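Local coordinates for B-type Cna protein (Enterococcus faecium, PDB 6FWY) that is a cell-wall-anchored surface protein of unknown function whose thioester domain probably attaches covalently to host molecules through an internal thioester bond, at residues D76-G85 / I144-P155; K183-A194 / T232-T243. One frame throughout, in Å; residues are numbered along the deposited sequence. Where two conformers were deposited one is given.

Contact 1 (D76-G85 / I144-P155)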
loop_
_atom_site.group_PDB
_atom_site.type_symbol
_atom_site.label_atom_id
_atom_site.label_comp_id
_atom_site.label_asym_id
_atom_site.label_seq_id
_atom_site.Cartn_x
_atom_site.Cartn_y
_atom_site.Cartn_z
ATOM N N ASP A 76 2.125 -4.147 7.877
ATOM C CA ASP A 76 1.141 -4.945 7.160
ATOM C C ASP A 76 -0.190 -5.054 7.918
ATOM O O ASP A 76 -1.259 -5.128 7.306
ATOM C CB ASP A 76 1.709 -6.334 6.844
ATOM C CG ASP A 76 2.857 -6.297 5.826
ATOM O OD1 ASP A 76 3.082 -5.219 5.184
ATOM O OD2 ASP A 76 3.548 -7.337 5.683
ATOM N N GLU A 77 -0.132 -5.048 9.242
ATOM C CA GLU A 77 -1.348 -5.086 10.067
ATOM C C GLU A 77 -2.200 -3.842 9.802
ATOM O O GLU A 77 -3.400 -3.953 9.593
ATOM C CB GLU A 77 -1.015 -5.213 11.569
ATOM C CG GLU A 77 -0.226 -6.472 11.933
ATOM C CD GLU A 77 -0.008 -6.627 13.440
ATOM O OE1 GLU A 77 0.189 -5.602 14.135
ATOM O OE2 GLU A 77 -0.047 -7.783 13.950
ATOM N N PHE A 78 -1.573 -2.670 9.802
ATOM C CA PHE A 78 -2.271 -1.421 9.490
ATOM C C PHE A 78 -2.765 -1.385 8.033
ATOM O O PHE A 78 -3.860 -0.908 7.778
ATOM C CB PHE A 78 -1.412 -0.188 9.830
ATOM C CG PHE A 78 -1.452 0.201 11.290
ATOM C CD1 PHE A 78 -2.545 0.894 11.804
ATOM C CD2 PHE A 78 -0.429 -0.162 12.157
ATOM C CE1 PHE A 78 -2.616 1.215 13.166
ATOM C CE2 PHE A 78 -0.501 0.164 13.527
ATOM C CZ PHE A 78 -1.577 0.871 14.025
ATOM N N TYR A 79 -1.981 -1.897 7.090
ATOM C CA TYR A 79 -2.443 -2.032 5.701
ATOM C C TYR A 79 -3.748 -2.788 5.660
ATOM O O TYR A 79 -4.713 -2.312 5.094
ATOM C CB TYR A 79 -1.398 -2.748 4.828
ATOM C CG TYR A 79 -1.899 -3.077 3.438
ATOM C CD1 TYR A 79 -2.012 -2.089 2.452
ATOM C CD2 TYR A 79 -2.268 -4.379 3.103
ATOM C CE1 TYR A 79 -2.485 -2.396 1.177
ATOM C CE2 TYR A 79 -2.741 -4.708 1.849
ATOM C CZ TYR A 79 -2.850 -3.714 0.887
ATOM O OH TYR A 79 -3.304 -4.032 -0.352
ATOM N N ARG A 80 -3.770 -3.960 6.292
ATOM C CA ARG A 80 -4.959 -4.798 6.305
ATOM C C ARG A 80 -6.134 -4.177 7.047
ATOM O O ARG A 80 -7.273 -4.388 6.649
ATOM C CB ARG A 80 -4.624 -6.180 6.867
ATOM C CG ARG A 80 -3.845 -7.037 5.881
ATOM C CD ARG A 80 -3.785 -8.488 6.312
ATOM N NE ARG A 80 -2.993 -8.664 7.529
ATOM C CZ ARG A 80 -1.668 -8.808 7.593
ATOM N NH1 ARG A 80 -0.898 -8.815 6.494
ATOM N NH2 ARG A 80 -1.107 -8.964 8.799
ATOM N N MET A 81 -5.870 -3.403 8.098
ATOM C CA MET A 81 -6.941 -2.699 8.798
ATOM C C MET A 81 -7.705 -1.805 7.817
ATOM O O MET A 81 -8.936 -1.814 7.814
ATOM C CB MET A 81 -6.400 -1.862 9.962
ATOM C CG MET A 81 -7.458 -1.051 10.713
ATOM S SD MET A 81 -6.720 0.200 11.787
ATOM C CE MET A 81 -6.290 1.497 10.596
ATOM N N PHE A 82 -6.974 -1.038 7.007
ATOM C CA PHE A 82 -7.595 -0.208 5.986
ATOM C C PHE A 82 -8.333 -1.040 4.938
ATOM O O PHE A 82 -9.481 -0.784 4.672
ATOM C CB PHE A 82 -6.574 0.713 5.312
ATOM C CG PHE A 82 -6.174 1.893 6.152
ATOM C CD1 PHE A 82 -6.988 3.023 6.221
ATOM C CD2 PHE A 82 -4.982 1.894 6.852
ATOM C CE1 PHE A 82 -6.613 4.130 6.983
ATOM C CE2 PHE A 82 -4.607 2.984 7.625
ATOM C CZ PHE A 82 -5.424 4.101 7.687
ATOM N N LYS A 83 -7.674 -2.041 4.369
ATOM C CA LYS A 83 -8.267 -2.883 3.302
ATOM C C LYS A 83 -9.504 -3.658 3.760
ATOM O O LYS A 83 -10.454 -3.807 2.998
ATOM C CB LYS A 83 -7.230 -3.855 2.747
ATOM C CG LYS A 83 -7.637 -4.519 1.448
ATOM C CD LYS A 83 -6.721 -5.659 1.039
ATOM C CE LYS A 83 -7.372 -6.435 -0.110
ATOM N NZ LYS A 83 -6.380 -7.237 -0.867
ATOM N N GLY A 84 -9.476 -4.144 5.004
ATOM C CA GLY A 84 -10.574 -4.936 5.575
ATOM C C GLY A 84 -11.529 -4.190 6.489
ATOM O O GLY A 84 -12.448 -4.785 7.020
ATOM N N GLY A 85 -11.313 -2.890 6.656
ATOM C CA GLY A 85 -12.129 -2.040 7.523
ATOM C C GLY A 85 -12.832 -0.928 6.737
ATOM O O GLY A 85 -12.885 -0.944 5.497
ATOM N N ILE A 144 -12.484 -7.229 11.649
ATOM C CA ILE A 144 -11.387 -6.388 11.141
ATOM C C ILE A 144 -10.068 -6.764 11.827
ATOM O O ILE A 144 -9.039 -6.916 11.162
ATOM C CB ILE A 144 -11.690 -4.875 11.299
ATOM C CG1 ILE A 144 -12.955 -4.482 10.508
ATOM C CG2 ILE A 144 -10.525 -4.015 10.812
ATOM C CD1 ILE A 144 -13.586 -3.177 11.009
ATOM N N TYR A 145 -10.104 -6.926 13.148
ATOM C CA TYR A 145 -8.908 -7.247 13.929
ATOM C C TYR A 145 -8.319 -8.600 13.511
ATOM O O TYR A 145 -7.123 -8.709 13.254
ATOM C CB TYR A 145 -9.248 -7.232 15.415
ATOM C CG TYR A 145 -8.086 -7.412 16.343
ATOM C CD1 TYR A 145 -7.051 -6.507 16.356
ATOM C CD2 TYR A 145 -8.037 -8.478 17.236
ATOM C CE1 TYR A 145 -5.971 -6.650 17.221
ATOM C CE2 TYR A 145 -6.976 -8.624 18.126
ATOM C CZ TYR A 145 -5.938 -7.705 18.094
ATOM O OH TYR A 145 -4.863 -7.813 18.940
ATOM N N ASP A 146 -9.169 -9.619 13.415
ATOM C CA ASP A 146 -8.738 -10.935 12.962
ATOM C C ASP A 146 -8.013 -10.856 11.608
ATOM O O ASP A 146 -6.953 -11.446 11.435
ATOM C CB ASP A 146 -9.932 -11.886 12.877
ATOM C CG ASP A 146 -9.522 -13.336 12.568
ATOM O OD1 ASP A 146 -8.436 -13.778 13.022
ATOM O OD2 ASP A 146 -10.249 -14.044 11.827
ATOM N N TYR A 147 -8.582 -10.097 10.672
ATOM C CA TYR A 147 -7.969 -9.909 9.368
ATOM C C TYR A 147 -6.628 -9.149 9.473
ATOM O O TYR A 147 -5.635 -9.552 8.877
ATOM C CB TYR A 147 -8.938 -9.210 8.410
ATOM C CG TYR A 147 -8.347 -8.971 7.041
ATOM C CD1 TYR A 147 -8.021 -10.043 6.207
ATOM C CD2 TYR A 147 -8.088 -7.677 6.589
ATOM C CE1 TYR A 147 -7.469 -9.837 4.960
ATOM C CE2 TYR A 147 -7.527 -7.468 5.341
ATOM C CZ TYR A 147 -7.226 -8.543 4.530
ATOM O OH TYR A 147 -6.669 -8.321 3.299
ATOM N N ALA A 148 -6.595 -8.076 10.256
ATOM C CA ALA A 148 -5.367 -7.302 10.462
ATOM C C ALA A 148 -4.220 -8.122 11.072
ATOM O O ALA A 148 -3.096 -8.057 10.581
ATOM C CB ALA A 148 -5.654 -6.081 11.302
ATOM N N LYS A 149 -4.517 -8.897 12.109
ATOM C CA LYS A 149 -3.532 -9.765 12.762
ATOM C C LYS A 149 -3.163 -10.973 11.915
ATOM O O LYS A 149 -1.986 -11.296 11.783
ATOM C CB LYS A 149 -4.056 -10.306 14.110
ATOM C CG LYS A 149 -4.440 -9.263 15.174
ATOM C CD LYS A 149 -3.283 -8.359 15.554
ATOM C CE LYS A 149 -2.215 -9.071 16.342
ATOM N NZ LYS A 149 -0.985 -8.225 16.365
ATOM N N ASN A 150 -4.165 -11.660 11.371
ATOM C CA ASN A 150 -3.987 -13.009 10.815
ATOM C C ASN A 150 -4.112 -13.136 9.309
ATOM O O ASN A 150 -3.800 -14.193 8.776
ATOM C CB ASN A 150 -4.959 -13.981 11.507
ATOM C CG ASN A 150 -4.775 -13.991 13.025
ATOM O OD1 ASN A 150 -3.668 -14.155 13.511
ATOM N ND2 ASN A 150 -5.858 -13.809 13.768
ATOM N N GLY A 151 -4.556 -12.086 8.621
ATOM C CA GLY A 151 -4.667 -12.084 7.147
ATOM C C GLY A 151 -3.299 -12.090 6.497
ATOM O O GLY A 151 -2.299 -11.782 7.142
ATOM N N LYS A 152 -3.253 -12.443 5.214
ATOM C CA LYS A 152 -1.989 -12.611 4.485
ATOM C C LYS A 152 -1.599 -11.448 3.563
ATOM O O LYS A 152 -0.426 -11.332 3.201
ATOM C CB LYS A 152 -2.098 -13.883 3.638
ATOM C CG LYS A 152 -2.955 -13.609 2.392
ATOM C CD LYS A 152 -3.653 -14.814 1.753
ATOM C CE LYS A 152 -4.892 -14.362 0.971
ATOM N NZ LYS A 152 -5.595 -15.530 0.364
ATOM N N ASP A 153 -2.566 -10.605 3.180
ATOM C CA ASP A 153 -2.345 -9.571 2.147
ATOM C C ASP A 153 -1.455 -8.453 2.663
ATOM O O ASP A 153 -1.533 -8.061 3.835
ATOM C CB ASP A 153 -3.659 -8.963 1.647
ATOM C CG ASP A 153 -4.654 -10.009 1.183
ATOM O OD1 ASP A 153 -4.390 -10.687 0.175
ATOM O OD2 ASP A 153 -5.718 -10.152 1.847
ATOM N N THR A 154 -0.622 -7.943 1.762
ATOM C CA THR A 154 0.364 -6.898 2.049
ATOM C C THR A 154 0.323 -5.900 0.897
ATOM O O THR A 154 -0.282 -6.189 -0.140
ATOM C CB THR A 154 1.797 -7.474 2.147
ATOM O OG1 THR A 154 2.311 -7.732 0.833
ATOM C CG2 THR A 154 1.837 -8.795 2.985
ATOM N N PRO A 155 0.989 -4.727 1.052
ATOM C CA PRO A 155 1.111 -3.789 -0.081
ATOM C C PRO A 155 2.249 -4.119 -1.080
ATOM O O PRO A 155 2.636 -3.255 -1.877
ATOM C CB PRO A 155 1.363 -2.450 0.623
ATOM C CG PRO A 155 2.100 -2.834 1.861
ATOM C CD PRO A 155 1.529 -4.147 2.302
#

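Contact 2 (K183-A194 / T232-T243)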
loop_
_atom_site.group_PDB
_atom_site.type_symbol
_atom_site.label_atom_id
_atom_site.label_comp_id
_atom_site.label_asym_id
_atom_site.label_seq_id
_atom_site.Cartn_x
_atom_site.Cartn_y
_atom_site.Cartn_z
ATOM N N LYS A 183 0.790 -3.679 -9.952
ATOM C CA LYS A 183 0.642 -2.221 -9.865
ATOM C C LYS A 183 0.758 -1.611 -11.265
ATOM O O LYS A 183 1.365 -2.191 -12.149
ATOM C CB LYS A 183 1.706 -1.617 -8.941
ATOM C CG LYS A 183 1.798 -2.230 -7.542
ATOM C CD LYS A 183 0.560 -1.971 -6.697
ATOM C CE LYS A 183 0.590 -2.746 -5.370
ATOM N NZ LYS A 183 1.765 -2.398 -4.525
ATOM N N THR A 184 0.171 -0.431 -11.441
ATOM C CA THR A 184 0.229 0.290 -12.714
ATOM C C THR A 184 1.470 1.199 -12.737
ATOM O O THR A 184 1.904 1.729 -11.690
ATOM C CB THR A 184 -1.068 1.107 -12.992
ATOM O OG1 THR A 184 -1.136 2.258 -12.136
ATOM C CG2 THR A 184 -2.340 0.261 -12.744
ATOM N N GLY A 185 2.033 1.355 -13.933
ATOM C CA GLY A 185 3.247 2.133 -14.153
ATOM C C GLY A 185 3.986 1.645 -15.391
ATOM O O GLY A 185 3.360 1.246 -16.363
ATOM N N ASN A 186 5.317 1.691 -15.353
ATOM C CA ASN A 186 6.171 1.199 -16.452
ATOM C C ASN A 186 7.499 0.728 -15.885
ATOM O O ASN A 186 7.723 0.829 -14.679
ATOM C CB ASN A 186 6.381 2.284 -17.548
ATOM C CG ASN A 186 7.018 3.549 -17.019
ATOM O OD1 ASN A 186 7.877 3.530 -16.141
ATOM N ND2 ASN A 186 6.614 4.662 -17.575
ATOM N N ALA A 187 8.363 0.212 -16.748
ATOM C CA ALA A 187 9.698 -0.217 -16.351
ATOM C C ALA A 187 10.768 0.321 -17.295
ATOM O O ALA A 187 10.525 0.531 -18.481
ATOM C CB ALA A 187 9.769 -1.738 -16.293
ATOM N N LYS A 188 11.943 0.535 -16.717
ATOM C CA LYS A 188 13.133 1.000 -17.414
ATOM C C LYS A 188 14.118 -0.154 -17.494
ATOM O O LYS A 188 14.422 -0.790 -16.481
ATOM C CB LYS A 188 13.771 2.165 -16.642
ATOM C CG LYS A 188 15.154 2.590 -17.136
ATOM C CD LYS A 188 15.485 4.040 -16.843
ATOM C CE LYS A 188 16.489 4.551 -17.857
ATOM N NZ LYS A 188 17.552 5.320 -17.164
ATOM N N LEU A 189 14.627 -0.423 -18.695
ATOM C CA LEU A 189 15.646 -1.453 -18.874
ATOM C C LEU A 189 17.041 -0.902 -18.614
ATOM O O LEU A 189 17.359 0.191 -19.066
ATOM C CB LEU A 189 15.550 -2.037 -20.289
ATOM C CG LEU A 189 14.182 -2.597 -20.690
ATOM C CD1 LEU A 189 14.289 -3.269 -22.040
ATOM C CD2 LEU A 189 13.669 -3.617 -19.652
ATOM N N THR A 190 17.852 -1.649 -17.870
ATOM C CA THR A 190 19.265 -1.345 -17.672
ATOM C C THR A 190 20.064 -2.536 -18.165
ATOM O O THR A 190 19.852 -3.668 -17.727
ATOM C CB THR A 190 19.607 -1.088 -16.186
ATOM O OG1 THR A 190 18.972 0.117 -15.766
ATOM C CG2 THR A 190 21.109 -0.897 -15.964
ATOM N N PHE A 191 20.995 -2.274 -19.076
ATOM C CA PHE A 191 21.872 -3.317 -19.608
ATOM C C PHE A 191 23.120 -3.415 -18.757
ATOM O O PHE A 191 23.790 -2.416 -18.508
ATOM C CB PHE A 191 22.152 -3.072 -21.081
ATOM C CG PHE A 191 20.930 -3.275 -21.929
ATOM C CD1 PHE A 191 20.579 -4.526 -22.395
ATOM C CD2 PHE A 191 20.091 -2.210 -22.187
ATOM C CE1 PHE A 191 19.418 -4.716 -23.126
ATOM C CE2 PHE A 191 18.914 -2.375 -22.926
ATOM C CZ PHE A 191 18.572 -3.637 -23.387
ATOM N N THR A 192 23.391 -4.624 -18.279
ATOM C CA THR A 192 24.468 -4.880 -17.322
ATOM C C THR A 192 25.716 -5.458 -17.971
ATOM O O THR A 192 26.699 -5.698 -17.289
ATOM C CB THR A 192 23.971 -5.813 -16.207
ATOM O OG1 THR A 192 23.351 -6.960 -16.799
ATOM C CG2 THR A 192 22.942 -5.091 -15.345
ATOM N N SER A 193 25.673 -5.659 -19.289
ATOM C CA SER A 193 26.841 -5.985 -20.102
ATOM C C SER A 193 26.850 -5.084 -21.330
ATOM O O SER A 193 25.954 -4.260 -21.521
ATOM C CB SER A 193 26.792 -7.442 -20.548
ATOM O OG SER A 193 25.717 -7.679 -21.441
ATOM N N ALA A 194 27.880 -5.253 -22.154
ATOM C CA ALA A 194 28.005 -4.572 -23.434
ATOM C C ALA A 194 26.813 -4.841 -24.347
ATOM O O ALA A 194 26.384 -5.979 -24.489
ATOM C CB ALA A 194 29.302 -4.992 -24.116
ATOM N N THR A 232 26.566 -13.171 -25.636
ATOM C CA THR A 232 25.462 -12.951 -24.725
ATOM C C THR A 232 25.311 -11.481 -24.359
ATOM O O THR A 232 26.251 -10.689 -24.429
ATOM C CB THR A 232 25.645 -13.735 -23.410
ATOM O OG1 THR A 232 26.849 -13.301 -22.772
ATOM C CG2 THR A 232 25.721 -15.243 -23.665
ATOM N N LEU A 233 24.107 -11.166 -23.919
ATOM C CA LEU A 233 23.731 -9.860 -23.435
ATOM C C LEU A 233 22.956 -10.099 -22.145
ATOM O O LEU A 233 22.171 -11.038 -22.071
ATOM C CB LEU A 233 22.808 -9.232 -24.479
ATOM C CG LEU A 233 22.113 -7.933 -24.175
ATOM C CD1 LEU A 233 23.165 -6.859 -23.891
ATOM C CD2 LEU A 233 21.279 -7.561 -25.390
ATOM N N SER A 234 23.159 -9.265 -21.134
ATOM C CA SER A 234 22.368 -9.367 -19.907
ATOM C C SER A 234 21.719 -8.036 -19.565
ATOM O O SER A 234 22.253 -6.983 -19.863
ATOM C CB SER A 234 23.217 -9.913 -18.748
ATOM O OG SER A 234 24.257 -9.020 -18.401
ATOM N N PHE A 235 20.539 -8.095 -18.954
ATOM C CA PHE A 235 19.816 -6.888 -18.532
ATOM C C PHE A 235 18.852 -7.160 -17.382
ATOM O O PHE A 235 18.614 -8.312 -17.015
ATOM C CB PHE A 235 19.066 -6.262 -19.720
ATOM C CG PHE A 235 17.891 -7.068 -20.218
ATOM C CD1 PHE A 235 18.067 -8.116 -21.105
ATOM C CD2 PHE A 235 16.602 -6.754 -19.815
ATOM C CE1 PHE A 235 16.978 -8.866 -21.557
ATOM C CE2 PHE A 235 15.504 -7.485 -20.261
ATOM C CZ PHE A 235 15.692 -8.543 -21.134
ATOM N N LYS A 236 18.320 -6.075 -16.829
ATOM C CA LYS A 236 17.208 -6.119 -15.879
ATOM C C LYS A 236 16.258 -4.967 -16.188
ATOM O O LYS A 236 16.603 -4.042 -16.930
ATOM C CB LYS A 236 17.691 -5.991 -14.432
ATOM C CG LYS A 236 18.461 -4.722 -14.137
ATOM C CD LYS A 236 18.570 -4.354 -12.684
ATOM C CE LYS A 236 19.202 -2.972 -12.569
ATOM N NZ LYS A 236 19.585 -2.660 -11.160
ATOM N N GLY A 237 15.081 -5.029 -15.585
ATOM C CA GLY A 237 14.110 -3.951 -15.612
ATOM C C GLY A 237 13.975 -3.377 -14.227
ATOM O O GLY A 237 14.164 -4.095 -13.251
ATOM N N THR A 238 13.651 -2.089 -14.148
ATOM C CA THR A 238 13.294 -1.440 -12.882
ATOM C C THR A 238 11.904 -0.848 -13.069
ATOM O O THR A 238 11.738 0.151 -13.761
ATOM C CB THR A 238 14.287 -0.318 -12.489
ATOM O OG1 THR A 238 15.612 -0.864 -12.345
ATOM C CG2 THR A 238 13.873 0.339 -11.181
ATOM N N ALA A 239 10.904 -1.463 -12.436
ATOM C CA ALA A 239 9.535 -0.952 -12.491
ATOM C C ALA A 239 9.428 0.343 -11.696
ATOM O O ALA A 239 10.113 0.534 -10.693
ATOM C CB ALA A 239 8.543 -1.981 -11.997
ATOM N N ASN A 240 8.604 1.250 -12.191
ATOM C CA ASN A 240 8.278 2.468 -11.495
ATOM C C ASN A 240 6.761 2.505 -11.465
ATOM O O ASN A 240 6.115 2.686 -12.507
ATOM C CB ASN A 240 8.846 3.698 -12.200
ATOM C CG ASN A 240 8.720 4.958 -11.349
ATOM O OD1 ASN A 240 8.341 4.901 -10.164
ATOM N ND2 ASN A 240 9.035 6.091 -11.931
ATOM N N VAL A 241 6.215 2.296 -10.273
ATOM C CA VAL A 241 4.797 2.057 -10.107
ATOM C C VAL A 241 4.164 3.016 -9.123
ATOM O O VAL A 241 4.834 3.689 -8.353
ATOM C CB VAL A 241 4.498 0.609 -9.663
ATOM C CG1 VAL A 241 5.090 -0.378 -10.656
ATOM C CG2 VAL A 241 4.997 0.326 -8.244
ATOM N N SER A 242 2.850 3.063 -9.197
ATOM C CA SER A 242 2.024 3.765 -8.254
ATOM C C SER A 242 1.626 2.730 -7.202
ATOM O O SER A 242 1.285 1.600 -7.557
ATOM C CB SER A 242 0.802 4.288 -8.981
ATOM O OG SER A 242 0.078 5.139 -8.154
ATOM N N THR A 243 1.699 3.096 -5.922
ATOM C CA THR A 243 1.314 2.203 -4.842
ATOM C C THR A 243 0.646 3.012 -3.722
ATOM O O THR A 243 1.051 4.136 -3.431
ATOM C CB THR A 243 2.541 1.389 -4.323
ATOM O OG1 THR A 243 2.111 0.297 -3.488
ATOM C CG2 THR A 243 3.571 2.276 -3.534
HETATM O O HOH W 1 -0.861 1.137 -9.001
#

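Contact 1 (D76-G85 / I144-P155)
Arg80 lays its aliphatic stem over the face of the Tyr147 ring, CD 4.0 Å from the ring centroid in a CH-pi contact, while its guanidinium plane stands almost perpendicular to that ring. A bend at chi3 (-67°) turns the head past the ring and into the C-terminal end of helix 131-150, where the last carbonyls of the helix and those of the following loop gather. Ala148 O is gripped side-on by NE and NH2, the latter at 2.8 Å, both nitrogens approaching from the same side of the carbonyl plane. Tyr147 O is already taken by Gly151 N, which fits its bond to NE being weak. On the far edge NH1 donates to Asp153 O at 2.8 Å, fairly straight at 158°, and Gly151 O lies over one guanidinium face without bonding. The chain leaves the helix at Gly151 and curls round so that Pro155 CD rests over the face of Tyr79, 4.0 Å from its centroid. Tyr147 OH donates to Asp153 OD2, which ties the edge of the ring to the loop. At the margin Lys149 NZ closes a salt bridge to Glu77 OE2 at 2.6 Å. Where the two helices, running in roughly opposite directions and inclined at 144°, come together, small residues suit the place: the methyl of Ala148 lies against Glu77 O and Met81 N, and Gly84 CA lies 3.8 Å from Tyr147 CD2. A buried cation thus meets the negative end of a helix dipole, which should stabilise both charge and turn in this thioester domain.

Contact 2 (K183-A194 / T232-T243)
Phe191 and Phe235 stand side by side on one face of an antiparallel ladder, their centroids 5.6 Å apart and planes inclined at 44°, an oblique pair. The rings belong to a non-hydrogen-bonded pair, and different first torsions set them side by side: Phe235 CG sits between its backbone N and carbonyl carbon (chi1 70°), whereas Phe191 CG is turned anti to its carbonyl carbon (chi1 -69°), which brings Phe191 CD1 to 3.5 Å from Phe235 CB. Leu233 CD1 meets the same CD1 obliquely at 3.8 Å. The apolar face continues through Leu189, whose CD2 reaches over Gly237, to the small pair Ala187 and Ala239; Phe220 and Phe159 of other strands cover parts of it. The opposite face carries Asn186, Lys188, Thr190, Lys236, Thr238 and Asn240. There the stem of Lys236 runs past Thr190, CE to CB 4.1 Å, and carries NZ to a salt bridge with Asp269, which also accepts from Thr238 OG1. Paired backbone bonds join these residues across the strands. Gly185 adopts phi/psi angles that a side chain would not tolerate. Past Phe191 the backbone bond Thr192 N to Ser234 O is joined by hydroxyls, each set between backbone N and carbonyl carbon: Thr192 OG1 and Ser234 OG share a bond of 2.8 Å, and Ser193 OG accepts from Ser234 N at 3.0 Å. Lys183, bent at chi2 and chi4, crosses Val241 at about a right angle, CB against CB, passes Ser242 O and donates NZ to Thr243 OG1 at 2.9 Å; OG1 also bonds Asn245, and NZ Thr157 OG1 and Pro155 O. A water bridges Thr184 N and Ser242 O. Alternating side chains make this ribbon amphipathic, one face serving a hydrophobic core, the other holding charges and hydroxyls toward solvent or Asp269.

Overall arrangement
Contact 1 is helix against helix and loop, near the middle of the elongated chain, whereas contact 2 joins strands farther out, their centres about 30 Å apart. Both are partly buried, but differently: contact 1 hides a charged group among backbone carbonyls, while contact 2 buries aromatic and aliphatic side chains on one face and is knit by main-chain bonds. The two share no element, yet strand 231-250 of contact 2 runs on to touch contact 1, Pro246 meeting Tyr79 and Asn245 meeting Pro155. They meet directly where Lys183 NZ probably bonds Pro155 O, linking the helical region to the strand-rich one.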